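Local coordinates for protein oxidoreductase (Bordetella pertussis, PDB 3Q2K) that probably oxidises a UDP-linked N-acetylglucosaminuronic acid with NAD, a step toward the diacetamido-mannuronic acid sugar that its pathway makes, at residues C[233-245]-C[254-266]. Sequence-based numbering, arbitrary orientation.
Sequences LARRIEAEDTGVA and MGSINVTMLTYPQ. With HP7 ((2S,3S,4R,5R,6R)-5-acetamido-6-[[[(2R,3S,4R,5R)-5-(2,4-dioxopyrimidin-1-yl)-3,4-dihydroxy-oxolan-2-yl]methoxy-hydroxy-phosphoryl]oxy-hydroxy-phosphoryl]oxy-3,4-dihydroxy-oxane-2-carboxylic acid), chain V.
The axes of strands 242-245 and 254-260 come within 4.6 Å, 176° between their directions, with Gly243-Val259 and Ala245-Ile257 as hydrogen-bonded pairs; Gly243 N reaches Val259 O at 2.7 Å, and a further rung, Met261 N to Asp241 O, extends the ladder. Strands 242-249 and 254-260 form a beta hairpin in the mixed sheet of the C-terminal alpha/beta domain. Beyond the strand ends, Leu262 pushes its two methyls into the loop that leads up to Asp241. Leu262 CD2 sits over the centre of the Arg235 guanidinium, 3.6 Å from Arg235 CZ, while Arg235 NE hydrogen bonds to Arg184 O. CD1 meets the CB atoms of Leu233 and Ala234, and the Leu262 side chain crosses that of Asp241 at about a right angle, its methyls resting against the carboxylate. Asp241 CG lies between its backbone N and carbonyl carbon (chi1 56°), which brings the carboxylate to the amides of 233-235: OD2 takes Ala234 N through its syn lone pair and Arg235 N nearly end-on, while Asp241 OD1 holds Leu233 N and, from the opposite face, Thr242 OG1 at 2.7 Å. Thr242 and Thr260 lie side by side, their OG1 atoms 2.9 Å apart, and Thr260 OG1 also accepts Leu262 N in an ST turn. On the same sheet face, Asn258 OD1 lies against Val244 CG2 and bonds to Ser256 of a second subunit; on the other, Ala245 CB presses on Ile257 CG2 at a tight 3.4 Å. Asp241 and Thr242 form a classic beta bulge opposite Ala231. Further on, Gln266 CB lies 3.3 Å from uracil O4 of HP7. Four donors on one buried carboxylate would probably favour its ionised form and fix the loop's shape.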
# COMPACT_ATOMS: atom_id res chain seq x y z
N LEU C 233 0.92 -22.84 -15.53
CA LEU C 233 2.18 -23.57 -15.35
C LEU C 233 2.57 -24.47 -16.52
O LEU C 233 3.72 -24.84 -16.67
CB LEU C 233 2.10 -24.47 -14.10
CG LEU C 233 2.12 -23.59 -12.84
CD1 LEU C 233 2.01 -24.43 -11.59
CD2 LEU C 233 3.44 -22.82 -12.92
N ALA C 234 1.60 -24.91 -17.32
CA ALA C 234 1.95 -25.73 -18.48
C ALA C 234 1.13 -25.52 -19.75
O ALA C 234 1.71 -25.53 -20.83
CB ALA C 234 2.04 -27.20 -18.13
N ARG C 235 -0.18 -25.28 -19.69
CA ARG C 235 -0.94 -25.22 -20.94
C ARG C 235 -0.64 -23.97 -21.75
O ARG C 235 -0.35 -22.92 -21.17
CB ARG C 235 -2.44 -25.29 -20.65
CG ARG C 235 -2.75 -26.68 -20.12
CD ARG C 235 -2.51 -27.83 -21.09
NE ARG C 235 -2.78 -29.03 -20.31
CZ ARG C 235 -1.80 -29.77 -19.80
NH1 ARG C 235 -0.55 -29.43 -20.09
NH2 ARG C 235 -2.03 -30.82 -19.04
N ARG C 236 -0.74 -24.02 -23.07
CA ARG C 236 -0.60 -22.78 -23.85
C ARG C 236 -2.00 -22.22 -24.00
O ARG C 236 -2.72 -22.64 -24.90
CB ARG C 236 0.01 -23.00 -25.24
CG ARG C 236 1.54 -23.01 -25.23
CD ARG C 236 2.16 -23.14 -26.61
NE ARG C 236 2.23 -24.53 -27.06
CZ ARG C 236 1.37 -25.09 -27.90
NH1 ARG C 236 0.37 -24.37 -28.40
NH2 ARG C 236 1.51 -26.36 -28.24
N ILE C 237 -2.41 -21.36 -23.07
CA ILE C 237 -3.73 -20.74 -23.01
C ILE C 237 -3.51 -19.39 -22.34
O ILE C 237 -2.40 -19.17 -21.84
CB ILE C 237 -4.68 -21.55 -22.11
CG1 ILE C 237 -4.05 -21.73 -20.73
CG2 ILE C 237 -5.05 -22.88 -22.74
CD1 ILE C 237 -4.99 -22.31 -19.67
N GLU C 238 -4.52 -18.53 -22.24
CA GLU C 238 -4.32 -17.22 -21.62
C GLU C 238 -4.44 -17.17 -20.10
O GLU C 238 -3.74 -16.40 -19.45
CB GLU C 238 -5.29 -16.21 -22.21
CG GLU C 238 -5.18 -16.03 -23.71
CD GLU C 238 -6.11 -14.94 -24.20
OE1 GLU C 238 -7.02 -14.55 -23.44
OE2 GLU C 238 -5.98 -14.43 -25.33
N ALA C 239 -5.36 -17.96 -19.55
CA ALA C 239 -5.85 -17.88 -18.18
C ALA C 239 -5.06 -18.90 -17.40
O ALA C 239 -4.16 -19.55 -17.94
CB ALA C 239 -7.33 -18.30 -18.18
N GLU C 240 -5.44 -19.09 -16.14
CA GLU C 240 -4.59 -19.91 -15.28
C GLU C 240 -5.00 -21.37 -15.45
O GLU C 240 -6.17 -21.61 -15.72
CB GLU C 240 -4.76 -19.50 -13.81
CG GLU C 240 -5.97 -20.17 -13.17
CD GLU C 240 -7.28 -19.49 -13.53
OE1 GLU C 240 -7.24 -18.43 -14.18
OE2 GLU C 240 -8.38 -19.97 -13.16
N ASP C 241 -4.07 -22.32 -15.32
CA ASP C 241 -4.40 -23.74 -15.31
C ASP C 241 -4.24 -24.29 -13.90
O ASP C 241 -4.62 -25.42 -13.65
CB ASP C 241 -3.55 -24.58 -16.27
CG ASP C 241 -2.05 -24.45 -16.05
OD1 ASP C 241 -1.57 -24.17 -14.94
OD2 ASP C 241 -1.32 -24.67 -17.04
N THR C 242 -3.67 -23.49 -13.00
CA THR C 242 -3.42 -23.95 -11.65
C THR C 242 -3.55 -22.76 -10.71
O THR C 242 -3.10 -21.66 -11.03
CB THR C 242 -1.94 -24.37 -11.64
OG1 THR C 242 -1.76 -25.43 -12.59
CG2 THR C 242 -1.50 -24.77 -10.25
N GLY C 243 -4.14 -23.00 -9.55
CA GLY C 243 -4.13 -21.97 -8.52
C GLY C 243 -4.62 -22.41 -7.16
O GLY C 243 -5.08 -23.53 -6.94
N VAL C 244 -4.48 -21.47 -6.23
CA VAL C 244 -4.92 -21.64 -4.85
C VAL C 244 -5.52 -20.33 -4.35
O VAL C 244 -4.99 -19.26 -4.66
CB VAL C 244 -3.73 -22.09 -3.96
CG1 VAL C 244 -2.64 -21.04 -3.85
CG2 VAL C 244 -4.19 -22.33 -2.53
N ALA C 245 -6.61 -20.40 -3.58
CA ALA C 245 -7.15 -19.25 -2.86
C ALA C 245 -7.25 -19.52 -1.37
O ALA C 245 -7.74 -20.59 -1.01
CB ALA C 245 -8.54 -18.86 -3.38
N MET C 254 -12.04 -20.21 8.26
CA MET C 254 -11.01 -20.02 7.24
C MET C 254 -10.91 -21.26 6.36
O MET C 254 -11.31 -22.35 6.75
CB MET C 254 -9.65 -19.80 7.90
CG MET C 254 -9.52 -18.38 8.44
SD MET C 254 -8.48 -18.17 9.90
CE MET C 254 -9.43 -18.98 11.19
N GLY C 255 -10.32 -21.12 5.17
CA GLY C 255 -9.94 -22.33 4.47
C GLY C 255 -9.26 -21.95 3.18
O GLY C 255 -8.78 -20.82 3.02
N SER C 256 -9.22 -22.94 2.29
CA SER C 256 -8.70 -22.78 0.94
C SER C 256 -9.37 -23.65 -0.12
O SER C 256 -10.04 -24.66 0.16
CB SER C 256 -7.20 -23.06 0.90
OG SER C 256 -6.93 -24.40 1.27
N ILE C 257 -9.17 -23.19 -1.35
CA ILE C 257 -9.62 -23.89 -2.54
C ILE C 257 -8.39 -24.12 -3.40
O ILE C 257 -7.66 -23.18 -3.71
CB ILE C 257 -10.77 -23.18 -3.28
CG1 ILE C 257 -11.15 -23.99 -4.52
CG2 ILE C 257 -10.42 -21.71 -3.58
CD1 ILE C 257 -12.38 -23.56 -5.29
N ASN C 258 -8.14 -25.39 -3.70
CA ASN C 258 -6.93 -25.78 -4.41
C ASN C 258 -7.25 -26.41 -5.75
O ASN C 258 -7.92 -27.43 -5.87
CB ASN C 258 -6.09 -26.69 -3.51
CG ASN C 258 -5.95 -26.13 -2.10
OD1 ASN C 258 -5.16 -25.23 -1.88
ND2 ASN C 258 -6.72 -26.63 -1.13
N VAL C 259 -6.77 -25.79 -6.82
CA VAL C 259 -7.26 -26.14 -8.15
C VAL C 259 -6.11 -26.34 -9.14
O VAL C 259 -5.23 -25.48 -9.19
CB VAL C 259 -8.16 -25.01 -8.67
CG1 VAL C 259 -8.62 -25.26 -10.10
CG2 VAL C 259 -9.40 -24.88 -7.78
N THR C 260 -6.11 -27.44 -9.89
CA THR C 260 -5.25 -27.59 -11.05
C THR C 260 -5.86 -28.51 -12.10
O THR C 260 -6.57 -29.46 -11.81
CB THR C 260 -3.83 -28.08 -10.73
OG1 THR C 260 -3.03 -27.98 -11.92
CG2 THR C 260 -3.85 -29.52 -10.26
N MET C 261 -5.63 -28.14 -13.35
CA MET C 261 -6.07 -28.96 -14.47
C MET C 261 -4.88 -29.79 -14.97
O MET C 261 -4.93 -30.39 -16.04
CB MET C 261 -6.60 -28.09 -15.61
CG MET C 261 -7.96 -27.39 -15.36
SD MET C 261 -9.21 -28.52 -14.70
CE MET C 261 -9.48 -27.89 -13.04
N LEU C 262 -3.80 -29.83 -14.21
CA LEU C 262 -2.59 -30.50 -14.69
C LEU C 262 -2.34 -31.84 -14.01
O LEU C 262 -1.23 -32.37 -14.06
CB LEU C 262 -1.40 -29.56 -14.51
CG LEU C 262 -1.60 -28.16 -15.10
CD1 LEU C 262 -0.30 -27.42 -14.83
CD2 LEU C 262 -1.93 -28.12 -16.59
N THR C 263 -3.35 -32.44 -13.40
CA THR C 263 -3.10 -33.59 -12.54
C THR C 263 -2.65 -34.72 -13.46
O THR C 263 -3.27 -34.98 -14.49
CB THR C 263 -4.38 -34.03 -11.77
OG1 THR C 263 -4.99 -32.89 -11.14
CG2 THR C 263 -4.04 -35.00 -10.66
N TYR C 264 -1.62 -35.43 -13.02
CA TYR C 264 -1.16 -36.66 -13.66
C TYR C 264 -1.84 -37.92 -13.12
O TYR C 264 -1.82 -38.15 -11.92
CB TYR C 264 0.34 -36.86 -13.45
CG TYR C 264 0.76 -38.17 -14.07
CD1 TYR C 264 0.91 -38.25 -15.44
CD2 TYR C 264 0.91 -39.32 -13.31
CE1 TYR C 264 1.23 -39.45 -16.06
CE2 TYR C 264 1.24 -40.52 -13.90
CZ TYR C 264 1.39 -40.58 -15.28
OH TYR C 264 1.75 -41.74 -15.93
N PRO C 265 -2.41 -38.77 -13.99
CA PRO C 265 -2.54 -38.76 -15.45
C PRO C 265 -3.99 -38.54 -15.85
O PRO C 265 -4.28 -38.51 -17.04
CB PRO C 265 -2.26 -40.22 -15.81
CG PRO C 265 -2.84 -40.98 -14.64
CD PRO C 265 -2.92 -40.04 -13.46
N GLN C 266 -4.87 -38.42 -14.87
CA GLN C 266 -6.28 -38.11 -15.10
C GLN C 266 -6.95 -37.60 -13.81
O GLN C 266 -6.36 -37.66 -12.73
CB GLN C 266 -6.98 -39.41 -15.49
CG GLN C 266 -7.06 -40.26 -14.24
CD GLN C 266 -7.39 -41.71 -14.50
OE1 GLN C 266 -7.97 -42.38 -13.65
NE2 GLN C 266 -7.03 -42.21 -15.67
N1 HP7 V . -10.65 -35.05 -19.25
C2 HP7 V . -9.43 -35.61 -19.29
O2 HP7 V . -8.56 -35.41 -20.16
N3 HP7 V . -9.07 -36.47 -18.33
C4 HP7 V . -9.93 -36.75 -17.33
O4 HP7 V . -9.49 -37.52 -16.45
C5 HP7 V . -11.20 -36.18 -17.27
C6 HP7 V . -11.55 -35.29 -18.29
PA HP7 V . -15.73 -34.28 -18.80
PB HP7 V . -17.98 -32.68 -18.05
O'P HP7 V . -13.92 -29.21 -18.94
O'Q HP7 V . -15.22 -28.19 -20.28
C1' HP7 V . -17.04 -30.67 -16.66
O1A HP7 V . -15.58 -35.13 -17.56
O1B HP7 V . -18.42 -33.55 -16.89
C1C HP7 V . -10.99 -34.12 -20.33
C2' HP7 V . -17.66 -29.56 -15.81
N2' HP7 V . -18.94 -29.88 -15.19
O2A HP7 V . -16.29 -34.81 -20.10
O2B HP7 V . -18.67 -32.68 -19.40
C2C HP7 V . -11.72 -34.87 -21.44
O2C HP7 V . -11.32 -34.26 -22.67
C3' HP7 V . -17.96 -28.37 -16.72
O3' HP7 V . -18.55 -27.24 -16.05
O3A HP7 V . -16.41 -32.89 -18.34
O3B HP7 V . -18.06 -31.15 -17.54
C3C HP7 V . -13.13 -34.34 -21.26
O3C HP7 V . -13.78 -34.42 -22.52
C4' HP7 V . -16.66 -28.05 -17.46
O4' HP7 V . -16.97 -26.93 -18.31
C4C HP7 V . -12.92 -32.90 -20.82
O4C HP7 V . -11.89 -33.10 -19.86
C5' HP7 V . -16.26 -29.21 -18.36
O5' HP7 V . -15.93 -30.28 -17.48
C5C HP7 V . -14.16 -32.52 -20.01
O5C HP7 V . -14.30 -33.62 -19.11
C6' HP7 V . -15.08 -28.85 -19.23
C7' HP7 V . -19.02 -30.52 -14.03
O7' HP7 V . -17.97 -30.72 -13.43
C8' HP7 V . -20.34 -30.95 -13.46